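Local coordinates for protein beta carbonic anhydrase (Burkholderia pseudomallei, PDB 6YJN) that probably catalyses the reversible conversion of hydrogencarbonate and a proton into carbon dioxide and water, with one zinc ion bound per subunit, at residues 80-85 with 164-169; 70-75 with 97-102; 109-114 with 125-130. All coordinates share one frame; numbering follows the deposited sequence.

Interactions 1 and 2 are buried, whereas interaction 3 runs from two buried residues out to an exposed asparagine. Interaction 2 lies near the centre of the chain and includes a zinc ligand; there a loop asparagine rests on strand 96-102. Interaction 1 joins helix 79-92, which precedes that strand, to the turn between helices 145-165 and 167-174, and meets interaction 2 where C81 packs on V74. Interaction 3 pairs helices 106-112 and 120-133; V127 and H126 of the latter touch the 70-75 loop. The chemistry changes from branched aliphatic packing in interaction 1, through an amide against backbone and a valine methyl in interaction 2, to an alanine-valine contact beside two amides in interaction 3.

Interaction 1 (80-85 with 164-169); sequences NCLSVI and CRTTIV
Three branched aliphatic side chains, L82, I85 and I168, make most of this contact, with the methyl of T166 at one side. I168 points from the start of helix 167-174 at helix 79-92; its CG2 faces I85, and its CD1 sits between I85 and L82, one turn apart. CD1 lies 4.1 Å from L82 CD2, while I168 CG2 meets I85 CG2, also at 4.1 Å, the two isoleucines crossing at about a right angle. With CG1 anti to the carbonyl carbon (chi1 -54°) and the I168 chain extended beyond it (chi2 153°), CD1 reaches L82. The other methyl contact is L82 CD2 on T166 CG2, 3.7 Å apart, where the side chains slide past each other in opposite directions.

The polar interactions belong to the turn itself. T166 is the N-cap of helix 167-174: its OG1 accepts a nearly straight bond from V169 N at 3.1 Å (166° at the hydrogen), and also bonds to V163 O in the helix before. On an adjoining side of helix 79-92, C81 and V84 pack on strands 41-46 and 64-69, and I85 also reaches L42. With its hydroxyl occupied by these backbone groups, T166 offers only a methyl to L82, and no hydrogen bond links the segments: they are held together by apolar packing, while the polar bonds shape the turn.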
ATOM      1  N   ASN A  80       5.927   1.774  -0.920  1.00 58.24           N
ATOM      2  CA  ASN A  80       6.861   2.462  -0.032  1.00 61.41           C
ATOM      3  C   ASN A  80       8.303   2.006  -0.310  1.00 73.27           C
ATOM      4  O   ASN A  80       9.205   2.803  -0.606  1.00 73.49           O
ATOM      5  CB  ASN A  80       6.436   2.373   1.432  1.00 58.83           C
ATOM      6  CG  ASN A  80       7.432   3.006   2.387  1.00 68.38           C
ATOM      7  OD1 ASN A  80       8.603   3.162   2.059  1.00 68.85           O
ATOM      8  ND2 ASN A  80       6.990   3.348   3.589  1.00 73.18           N
ATOM      9  N   CYS A  81       8.506   0.691  -0.241  1.00 76.20           N
ATOM     10  CA  CYS A  81       9.814   0.109  -0.445  1.00 67.10           C
ATOM     11  C   CYS A  81      10.145   0.062  -1.935  1.00 67.34           C
ATOM     12  O   CYS A  81      11.228   0.496  -2.343  1.00 65.45           O
ATOM     13  CB  CYS A  81       9.852  -1.282   0.167  1.00 75.02           C
ATOM     14  SG  CYS A  81      11.521  -1.976   0.228  1.00 84.26           S
ATOM     15  N   LEU A  82       9.224  -0.484  -2.739  1.00 59.64           N
ATOM     16  CA  LEU A  82       9.481  -0.574  -4.167  1.00 61.45           C
ATOM     17  C   LEU A  82      10.020   0.768  -4.675  1.00 67.15           C
ATOM     18  O   LEU A  82      10.965   0.792  -5.466  1.00 70.51           O
ATOM     19  CB  LEU A  82       8.199  -0.966  -4.913  1.00 65.61           C
ATOM     20  CG  LEU A  82       7.704  -2.409  -4.775  1.00 63.81           C
ATOM     21  CD1 LEU A  82       6.523  -2.647  -5.705  1.00 51.00           C
ATOM     22  CD2 LEU A  82       8.803  -3.430  -5.039  1.00 59.35           C
ATOM     23  N   SER A  83       9.412   1.879  -4.212  1.00 63.95           N
ATOM     24  CA  SER A  83       9.809   3.229  -4.581  1.00 64.06           C
ATOM     25  C   SER A  83      11.290   3.446  -4.291  1.00 71.56           C
ATOM     26  O   SER A  83      12.047   3.800  -5.189  1.00 72.89           O
ATOM     27  CB  SER A  83       8.989   4.256  -3.858  1.00 71.15           C
ATOM     28  OG  SER A  83       7.879   4.651  -4.650  1.00 74.12           O
ATOM     29  N   VAL A  84      11.676   3.229  -3.027  1.00 74.14           N
ATOM     30  CA  VAL A  84      13.060   3.267  -2.576  1.00 69.35           C
ATOM     31  C   VAL A  84      13.951   2.491  -3.552  1.00 69.52           C
ATOM     32  O   VAL A  84      14.993   3.001  -3.980  1.00 65.88           O
ATOM     33  CB  VAL A  84      13.195   2.762  -1.121  1.00 71.48           C
ATOM     34  CG1 VAL A  84      14.640   2.612  -0.693  1.00 81.59           C
ATOM     35  CG2 VAL A  84      12.456   3.636  -0.115  1.00 67.47           C
ATOM     36  N   ILE A  85      13.513   1.283  -3.942  1.00 68.78           N
ATOM     37  CA  ILE A  85      14.323   0.376  -4.750  1.00 63.96           C
ATOM     38  C   ILE A  85      14.455   0.883  -6.184  1.00 71.15           C
ATOM     39  O   ILE A  85      15.563   0.934  -6.726  1.00 70.93           O
ATOM     40  CB  ILE A  85      13.785  -1.064  -4.702  1.00 61.04           C
ATOM     41  CG1 ILE A  85      13.757  -1.599  -3.270  1.00 67.25           C
ATOM     42  CG2 ILE A  85      14.531  -1.991  -5.651  1.00 54.77           C
ATOM     43  CD1 ILE A  85      12.712  -2.677  -3.050  1.00 66.61           C
ATOM     44  N   CYS A 164      14.285  -9.728  -5.683  1.00 91.84           N
ATOM     45  CA  CYS A 164      14.802 -10.298  -6.915  1.00 77.08           C
ATOM     46  C   CYS A 164      13.651 -10.558  -7.869  1.00 73.44           C
ATOM     47  O   CYS A 164      13.852 -10.600  -9.077  1.00 87.86           O
ATOM     48  CB  CYS A 164      15.524 -11.609  -6.651  1.00 86.88           C
ATOM     49  SG  CYS A 164      17.208 -11.373  -6.031  1.00 85.99           S
ATOM     50  N   ARG A 165      12.448 -10.721  -7.322  1.00 68.62           N
ATOM     51  CA  ARG A 165      11.300 -10.962  -8.174  1.00 65.41           C
ATOM     52  C   ARG A 165      10.721  -9.633  -8.653  1.00 63.29           C
ATOM     53  O   ARG A 165       9.917  -9.614  -9.580  1.00 64.16           O
ATOM     54  CB  ARG A 165      10.267 -11.849  -7.469  1.00 73.96           C
ATOM     55  CG  ARG A 165      10.514 -13.350  -7.581  1.00 64.72           C
ATOM     56  CD  ARG A 165       9.752 -14.122  -6.500  1.00 59.75           C
ATOM     57  N   THR A 166      11.150  -8.513  -8.057  1.00 61.89           N
ATOM     58  CA  THR A 166      10.537  -7.248  -8.427  1.00 66.01           C
ATOM     59  C   THR A 166      10.732  -7.005  -9.916  1.00 72.93           C
ATOM     60  O   THR A 166      11.663  -7.542 -10.524  1.00 74.05           O
ATOM     61  CB  THR A 166      11.031  -6.052  -7.608  1.00 65.88           C
ATOM     62  OG1 THR A 166      12.369  -5.758  -8.006  1.00 71.88           O
ATOM     63  CG2 THR A 166      10.944  -6.271  -6.113  1.00 67.11           C
ATOM     64  N   THR A 167       9.828  -6.205 -10.494  1.00 76.38           N
ATOM     65  CA  THR A 167       9.992  -5.834 -11.890  1.00 75.84           C
ATOM     66  C   THR A 167      11.263  -4.995 -11.991  1.00 73.58           C
ATOM     67  O   THR A 167      12.110  -5.245 -12.847  1.00 77.48           O
ATOM     68  CB  THR A 167       8.767  -5.102 -12.446  1.00 70.04           C
ATOM     69  OG1 THR A 167       8.649  -3.903 -11.687  1.00 81.15           O
ATOM     70  CG2 THR A 167       7.482  -5.886 -12.339  1.00 62.49           C
ATOM     71  N   ILE A 168      11.392  -4.044 -11.059  1.00 65.43           N
ATOM     72  CA  ILE A 168      12.513  -3.117 -11.012  1.00 66.59           C
ATOM     73  C   ILE A 168      13.811  -3.858 -11.288  1.00 67.42           C
ATOM     74  O   ILE A 168      14.517  -3.522 -12.237  1.00 79.87           O
ATOM     75  CB  ILE A 168      12.584  -2.364  -9.669  1.00 61.20           C
ATOM     76  CG1 ILE A 168      11.266  -1.663  -9.337  1.00 53.43           C
ATOM     77  CG2 ILE A 168      13.747  -1.390  -9.663  1.00 57.17           C
ATOM     78  CD1 ILE A 168      11.044  -1.479  -7.850  1.00 60.09           C
ATOM     79  N   VAL A 169      14.091  -4.861 -10.449  1.00 68.57           N
ATOM     80  CA  VAL A 169      15.329  -5.623 -10.495  1.00 69.53           C
ATOM     81  C   VAL A 169      15.397  -6.452 -11.776  1.00 69.51           C
ATOM     82  O   VAL A 169      16.411  -6.419 -12.463  1.00 73.13           O
ATOM     83  CB  VAL A 169      15.503  -6.501  -9.239  1.00 72.07           C
ATOM     84  CG1 VAL A 169      16.601  -7.549  -9.401  1.00 78.38           C
ATOM     85  CG2 VAL A 169      15.739  -5.668  -7.991  1.00 63.35           C
TER

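Interaction 2 (70-75 with 97-102); sequences IANVVV and VMVVGH. With ZN (zinc ion), chain B.
N72 lays its side-chain amide over strand 97-102, bridging from V99 to G101. Its OD1 lies 3.5 Å from G101 CA and 3.7 Å from V100 O, while ND2 is turned back along the strand to V99 CG1 at 3.9 Å. Glycine at 101 presents only its backbone to the amide, whereas V99 meets it with one methyl. Neither end of the amide is hydrogen-bonded to the strand; the contact is one of packing.

Two torsions set this pose. The N72 carboxamide leaves between the backbone N and the carbonyl carbon (chi1 51°), and a chi2 of -101° turns OD1 and ND2 to different points along the strand. The backbone contributes as well, since both A71 and N72 have positive phi, a bend that brings N72 toward the strand while A71 and V73 point away. V99 holds CG1 anti to its own backbone N, placing that methyl obliquely beyond the amide nitrogen, on the strand side of the amide, and the two side chains cross at about a right angle.

At the strand's end, H102 NE2 binds the zinc ion at 1.9 Å. C46, D48 and C105 complete the site, an aspartate-bound zinc as in the closed state of type II beta-carbonic anhydrases. N72 also touches C46.

Strand 96-102 is the middle strand of the sheet, between parallel neighbours 41-46 and 180-186. The 70-75 loop passes over one face of it, with V73 against helix 120-133 and N72 on N155 of helix 145-165, whose Q159 and N162 bond to the backbone of V74.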
ATOM      1  N   ILE A  70       9.262  -2.354   9.869  1.00 80.54           N
ATOM      2  CA  ILE A  70       9.261  -3.330  10.950  1.00 72.29           C
ATOM      3  C   ILE A  70       9.485  -4.723  10.363  1.00 65.80           C
ATOM      4  O   ILE A  70       8.645  -5.234   9.628  1.00 79.53           O
ATOM      5  CB  ILE A  70       8.100  -3.199  11.983  1.00 69.41           C
ATOM      6  CG1 ILE A  70       7.426  -4.538  12.316  1.00 58.08           C
ATOM      7  CG2 ILE A  70       7.087  -2.102  11.650  1.00 63.32           C
ATOM      8  N   ALA A  71      10.691  -5.249  10.619  1.00 60.93           N
ATOM      9  CA  ALA A  71      11.147  -6.595  10.301  1.00 57.11           C
ATOM     10  C   ALA A  71      11.714  -6.670   8.890  1.00 64.01           C
ATOM     11  O   ALA A  71      11.810  -7.763   8.325  1.00 61.92           O
ATOM     12  CB  ALA A  71      10.054  -7.610  10.515  1.00 58.16           C
ATOM     13  N   ASN A  72      12.103  -5.514   8.331  1.00 63.91           N
ATOM     14  CA  ASN A  72      12.746  -5.497   7.024  1.00 69.44           C
ATOM     15  C   ASN A  72      11.990  -6.421   6.066  1.00 70.87           C
ATOM     16  O   ASN A  72      12.539  -7.382   5.546  1.00 66.07           O
ATOM     17  CB  ASN A  72      14.230  -5.870   7.107  1.00 71.31           C
ATOM     18  CG  ASN A  72      14.495  -7.157   7.866  1.00 77.41           C
ATOM     19  OD1 ASN A  72      14.885  -7.115   9.033  1.00 85.46           O
ATOM     20  ND2 ASN A  72      14.272  -8.300   7.229  1.00 67.62           N
ATOM     21  N   VAL A  73      10.707  -6.124   5.858  1.00 69.50           N
ATOM     22  CA  VAL A  73       9.845  -6.916   5.005  1.00 67.16           C
ATOM     23  C   VAL A  73       9.753  -6.199   3.662  1.00 72.32           C
ATOM     24  O   VAL A  73       9.536  -4.983   3.608  1.00 78.98           O
ATOM     25  CB  VAL A  73       8.447  -7.053   5.651  1.00 72.82           C
ATOM     26  CG1 VAL A  73       7.500  -7.921   4.843  1.00 64.26           C
ATOM     27  CG2 VAL A  73       8.506  -7.527   7.097  1.00 74.14           C
ATOM     28  N   VAL A  74       9.913  -6.967   2.583  1.00 67.25           N
ATOM     29  CA  VAL A  74       9.659  -6.466   1.242  1.00 71.55           C
ATOM     30  C   VAL A  74       8.371  -7.111   0.738  1.00 72.95           C
ATOM     31  O   VAL A  74       8.381  -8.289   0.380  1.00 82.49           O
ATOM     32  CB  VAL A  74      10.852  -6.740   0.300  1.00 74.45           C
ATOM     33  CG1 VAL A  74      10.547  -6.408  -1.150  1.00 59.73           C
ATOM     34  CG2 VAL A  74      12.115  -6.024   0.754  1.00 78.72           C
ATOM     35  N   VAL A  75       7.273  -6.338   0.754  1.00 66.11           N
ATOM     36  CA  VAL A  75       6.006  -6.758   0.170  1.00 69.26           C
ATOM     37  C   VAL A  75       6.035  -6.497  -1.341  1.00 74.17           C
ATOM     38  O   VAL A  75       6.458  -5.430  -1.796  1.00 77.47           O
ATOM     39  CB  VAL A  75       4.798  -6.095   0.862  1.00 62.44           C
ATOM     40  CG1 VAL A  75       3.474  -6.479   0.233  1.00 69.33           C
ATOM     41  CG2 VAL A  75       4.762  -6.389   2.344  1.00 66.49           C
ATOM     42  N   VAL A  97      22.075  -4.354  -3.591  1.00 76.28           N
ATOM     43  CA  VAL A  97      21.001  -4.293  -2.617  1.00 83.57           C
ATOM     44  C   VAL A  97      21.202  -5.450  -1.636  1.00 90.75           C
ATOM     45  O   VAL A  97      21.597  -6.552  -2.032  1.00 81.99           O
ATOM     46  CB  VAL A  97      19.624  -4.316  -3.312  1.00 82.50           C
ATOM     47  CG1 VAL A  97      18.476  -4.545  -2.344  1.00 73.70           C
ATOM     48  CG2 VAL A  97      19.384  -3.049  -4.113  1.00 74.61           C
ATOM     49  N   MET A  98      20.950  -5.168  -0.352  1.00 91.93           N
ATOM     50  CA  MET A  98      21.074  -6.168   0.697  1.00 88.90           C
ATOM     51  C   MET A  98      20.011  -5.974   1.786  1.00 95.39           C
ATOM     52  O   MET A  98      19.886  -4.900   2.395  1.00 77.19           O
ATOM     53  CB  MET A  98      22.460  -6.060   1.315  1.00 88.35           C
ATOM     54  CG  MET A  98      22.777  -4.629   1.630  1.00 96.05           C
ATOM     55  SD  MET A  98      24.491  -4.249   1.277  1.00 94.02           S
ATOM     56  CE  MET A  98      24.532  -2.552   1.851  1.00 96.83           C
ATOM     57  N   VAL A  99      19.245  -7.056   2.001  1.00 89.37           N
ATOM     58  CA  VAL A  99      18.235  -7.175   3.037  1.00 87.30           C
ATOM     59  C   VAL A  99      18.975  -7.619   4.290  1.00 76.57           C
ATOM     60  O   VAL A  99      19.513  -8.719   4.329  1.00 86.78           O
ATOM     61  CB  VAL A  99      17.145  -8.202   2.642  1.00 91.76           C
ATOM     62  CG1 VAL A  99      16.131  -8.439   3.752  1.00 87.44           C
ATOM     63  CG2 VAL A  99      16.437  -7.867   1.330  1.00 73.60           C
ATOM     64  N   VAL A 100      19.025  -6.749   5.296  1.00 66.28           N
ATOM     65  CA  VAL A 100      19.780  -7.077   6.493  1.00 69.88           C
ATOM     66  C   VAL A 100      18.837  -7.201   7.693  1.00 73.78           C
ATOM     67  O   VAL A 100      18.376  -6.193   8.238  1.00 74.60           O
ATOM     68  CB  VAL A 100      20.915  -6.073   6.784  1.00 72.93           C
ATOM     69  CG1 VAL A 100      21.943  -6.669   7.736  1.00 64.96           C
ATOM     70  CG2 VAL A 100      21.593  -5.549   5.529  1.00 72.47           C
ATOM     71  N   GLY A 101      18.593  -8.452   8.109  1.00 61.51           N
ATOM     72  CA  GLY A 101      17.920  -8.747   9.361  1.00 65.81           C
ATOM     73  C   GLY A 101      18.870  -8.647  10.555  1.00 76.93           C
ATOM     74  O   GLY A 101      20.074  -8.457  10.387  1.00 92.07           O
ATOM     75  N   HIS A 102      18.318  -8.780  11.766  1.00 69.85           N
ATOM     76  CA  HIS A 102      19.076  -8.504  12.971  1.00 70.11           C
ATOM     77  C   HIS A 102      18.588  -9.370  14.142  1.00 76.07           C
ATOM     78  O   HIS A 102      17.402  -9.369  14.495  1.00 74.37           O
ATOM     79  CB  HIS A 102      19.051  -6.989  13.220  1.00 69.76           C
ATOM     80  CG  HIS A 102      17.853  -6.528  13.969  1.00 73.23           C
ATOM     81  ND1 HIS A 102      17.824  -6.470  15.345  1.00 93.05           N
ATOM     82  CD2 HIS A 102      16.638  -6.144  13.546  1.00 79.13           C
ATOM     83  CE1 HIS A 102      16.641  -6.056  15.740  1.00 94.25           C
ATOM     84  NE2 HIS A 102      15.903  -5.835  14.650  1.00 85.88           N
TER
HETATM   85 ZN    ZN B 301      14.124  -5.624  14.143  1.00 89.69          ZN

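Interaction 3 (109-114 with 125-130); sequences NAALHN and HHVQDV
A111 directs its methyl at helix 120-133, where it lies 3.9 Å from V127 CG1 and 4.1 Å from Q128 CG. V127 turns CG1 toward the alanine by setting it anti to the backbone N (chi1 167°). Q128 arrives alongside: CG touches the methyl, and the chain extends beyond it to carry the amide out to N114. There the Q128 NE2 and N114 ND2 nitrogens stand 3.7 Å apart, two donors that make no hydrogen bond with each other, with the amide planes 65° apart and the side chains crossing at about a right angle.

Helices 106-112 and 120-133 follow one another after strand 96-102, on the way to strand 180-186, and meet where A111 and Q128 have their CA atoms 5.9 Å apart. Behind A111, L112 packs against Y148 and L151 of helix 145-165. Within 109-114, H113 N bonds to N109 O at 3.2 Å. A weak bond of 2.9 Å links H113 ND1 to N109 OD1, reached at the ring's edge. V127 also touches A71 and V73 of the loop beside the zinc site. From another side of its helix, H126 and D129 bond to T77 and H76 of a neighbouring subunit.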
ATOM      1  N   ASN A 109      10.160 -11.467  16.636  1.00 97.82           N
ATOM      2  CA  ASN A 109       9.739 -12.026  17.908  1.00 93.31           C
ATOM      3  C   ASN A 109       8.217 -12.023  17.973  1.00 89.23           C
ATOM      4  O   ASN A 109       7.598 -13.083  18.054  1.00104.34           O
ATOM      5  CB  ASN A 109      10.336 -11.283  19.106  1.00 86.04           C
ATOM      6  CG  ASN A 109      10.414 -12.153  20.340  1.00 90.20           C
ATOM      7  OD1 ASN A 109      10.080 -13.333  20.296  1.00109.58           O
ATOM      8  ND2 ASN A 109      10.878 -11.596  21.444  1.00 98.06           N
ATOM      9  N   ALA A 110       7.632 -10.824  17.915  1.00 79.40           N
ATOM     10  CA  ALA A 110       6.206 -10.655  18.140  1.00 82.86           C
ATOM     11  C   ALA A 110       5.420 -11.637  17.265  1.00 91.86           C
ATOM     12  O   ALA A 110       4.425 -12.218  17.703  1.00 96.52           O
ATOM     13  CB  ALA A 110       5.821  -9.215  17.898  1.00 74.43           C
ATOM     14  N   ALA A 111       5.900 -11.817  16.029  1.00 94.30           N
ATOM     15  CA  ALA A 111       5.368 -12.771  15.075  1.00 91.69           C
ATOM     16  C   ALA A 111       5.425 -14.161  15.692  1.00 95.59           C
ATOM     17  O   ALA A 111       4.485 -14.548  16.375  1.00110.10           O
ATOM     18  CB  ALA A 111       6.172 -12.699  13.801  1.00101.88           C
ATOM     19  N   LEU A 112       6.540 -14.866  15.446  1.00 91.88           N
ATOM     20  CA  LEU A 112       6.965 -16.107  16.084  1.00 91.23           C
ATOM     21  C   LEU A 112       6.021 -16.559  17.201  1.00109.09           C
ATOM     22  O   LEU A 112       5.514 -17.683  17.162  1.00118.24           O
ATOM     23  CB  LEU A 112       8.387 -15.910  16.620  1.00 82.70           C
ATOM     24  CG  LEU A 112       9.189 -17.173  16.925  1.00 84.96           C
ATOM     25  CD1 LEU A 112       9.120 -18.179  15.784  1.00 85.05           C
ATOM     26  CD2 LEU A 112      10.637 -16.823  17.232  1.00 86.08           C
ATOM     27  N   HIS A 113       5.813 -15.696  18.208  1.00109.21           N
ATOM     28  CA  HIS A 113       5.026 -16.061  19.376  1.00113.86           C
ATOM     29  C   HIS A 113       3.636 -15.447  19.288  1.00121.20           C
ATOM     30  O   HIS A 113       3.206 -14.779  20.227  1.00140.91           O
ATOM     31  CB  HIS A 113       5.734 -15.627  20.670  1.00119.79           C
ATOM     32  CG  HIS A 113       7.075 -16.249  20.872  1.00108.51           C
ATOM     33  ND1 HIS A 113       8.245 -15.531  20.705  1.00103.51           N
ATOM     34  CD2 HIS A 113       7.438 -17.505  21.216  1.00103.42           C
ATOM     35  CE1 HIS A 113       9.278 -16.317  20.942  1.00111.27           C
ATOM     36  NE2 HIS A 113       8.807 -17.537  21.259  1.00116.49           N
ATOM     37  N   ASN A 114       2.952 -15.707  18.164  1.00121.24           N
ATOM     38  CA  ASN A 114       1.681 -15.097  17.796  1.00118.45           C
ATOM     39  C   ASN A 114       1.222 -14.107  18.869  1.00111.91           C
ATOM     40  O   ASN A 114       0.342 -14.409  19.677  1.00110.66           O
ATOM     41  CB  ASN A 114       0.643 -16.158  17.425  1.00113.44           C
ATOM     42  CG  ASN A 114      -0.351 -15.670  16.393  1.00126.53           C
ATOM     43  OD1 ASN A 114      -0.696 -14.489  16.352  1.00124.85           O
ATOM     44  ND2 ASN A 114      -0.809 -16.573  15.544  1.00139.92           N
ATOM     45  N   HIS A 125       2.299 -10.554   9.540  1.00 65.92           N
ATOM     46  CA  HIS A 125       1.784 -11.747   8.902  1.00 72.73           C
ATOM     47  C   HIS A 125       2.760 -12.200   7.831  1.00 66.99           C
ATOM     48  O   HIS A 125       2.983 -13.399   7.661  1.00 63.36           O
ATOM     49  CB  HIS A 125       0.395 -11.500   8.330  1.00 74.36           C
ATOM     50  CG  HIS A 125      -0.677 -11.613   9.358  1.00 80.18           C
ATOM     51  ND1 HIS A 125      -0.782 -12.708  10.191  1.00 90.28           N
ATOM     52  CD2 HIS A 125      -1.701 -10.789   9.674  1.00 87.45           C
ATOM     53  CE1 HIS A 125      -1.824 -12.545  10.988  1.00 98.01           C
ATOM     54  NE2 HIS A 125      -2.414 -11.373  10.683  1.00 78.51           N
ATOM     55  N   HIS A 126       3.351 -11.210   7.159  1.00 59.04           N
ATOM     56  CA  HIS A 126       4.373 -11.443   6.157  1.00 61.64           C
ATOM     57  C   HIS A 126       5.467 -12.362   6.704  1.00 67.90           C
ATOM     58  O   HIS A 126       5.954 -13.250   6.003  1.00 65.29           O
ATOM     59  CB  HIS A 126       4.893 -10.109   5.619  1.00 55.27           C
ATOM     60  CG  HIS A 126       3.835  -9.293   4.946  1.00 71.30           C
ATOM     61  ND1 HIS A 126       3.088  -9.769   3.879  1.00 70.11           N
ATOM     62  CD2 HIS A 126       3.395  -8.029   5.168  1.00 77.95           C
ATOM     63  CE1 HIS A 126       2.240  -8.830   3.483  1.00 70.12           C
ATOM     64  NE2 HIS A 126       2.405  -7.757   4.259  1.00 70.33           N
ATOM     65  N   VAL A 127       5.817 -12.166   7.976  1.00 69.88           N
ATOM     66  CA  VAL A 127       6.905 -12.892   8.600  1.00 64.36           C
ATOM     67  C   VAL A 127       6.380 -14.234   9.105  1.00 72.85           C
ATOM     68  O   VAL A 127       7.061 -15.260   9.012  1.00 73.75           O
ATOM     69  CB  VAL A 127       7.515 -12.036   9.718  1.00 69.60           C
ATOM     70  CG1 VAL A 127       8.432 -12.833  10.627  1.00 71.52           C
ATOM     71  CG2 VAL A 127       8.212 -10.808   9.148  1.00 70.50           C
ATOM     72  N   GLN A 128       5.146 -14.232   9.609  1.00 71.43           N
ATOM     73  CA  GLN A 128       4.505 -15.496   9.933  1.00 77.64           C
ATOM     74  C   GLN A 128       4.507 -16.410   8.696  1.00 79.13           C
ATOM     75  O   GLN A 128       4.557 -17.640   8.812  1.00 73.44           O
ATOM     76  CB  GLN A 128       3.113 -15.224  10.512  1.00 73.56           C
ATOM     77  CG  GLN A 128       3.130 -14.805  11.972  1.00 83.63           C
ATOM     78  CD  GLN A 128       1.800 -14.255  12.428  1.00 95.56           C
ATOM     79  OE1 GLN A 128       1.617 -13.049  12.629  1.00 95.06           O
ATOM     80  NE2 GLN A 128       0.836 -15.146  12.573  1.00105.03           N
ATOM     81  N   ASP A 129       4.462 -15.796   7.503  1.00 68.77           N
ATOM     82  CA  ASP A 129       4.349 -16.549   6.267  1.00 70.38           C
ATOM     83  C   ASP A 129       5.646 -17.323   6.065  1.00 79.31           C
ATOM     84  O   ASP A 129       5.639 -18.502   5.717  1.00 86.68           O
ATOM     85  CB  ASP A 129       3.998 -15.649   5.081  1.00 67.41           C
ATOM     86  CG  ASP A 129       2.533 -15.231   5.008  1.00 81.40           C
ATOM     87  OD1 ASP A 129       1.743 -15.659   5.878  1.00 89.95           O
ATOM     88  OD2 ASP A 129       2.189 -14.472   4.083  1.00 79.26           O
ATOM     89  N   VAL A 130       6.760 -16.646   6.332  1.00 73.00           N
ATOM     90  CA  VAL A 130       8.049 -17.297   6.241  1.00 72.47           C
ATOM     91  C   VAL A 130       8.096 -18.437   7.255  1.00 75.77           C
ATOM     92  O   VAL A 130       8.676 -19.483   6.970  1.00 77.52           O
ATOM     93  CB  VAL A 130       9.209 -16.306   6.455  1.00 73.00           C
ATOM     94  CG1 VAL A 130      10.563 -16.990   6.298  1.00 80.86           C
ATOM     95  CG2 VAL A 130       9.113 -15.103   5.533  1.00 69.84           C
TER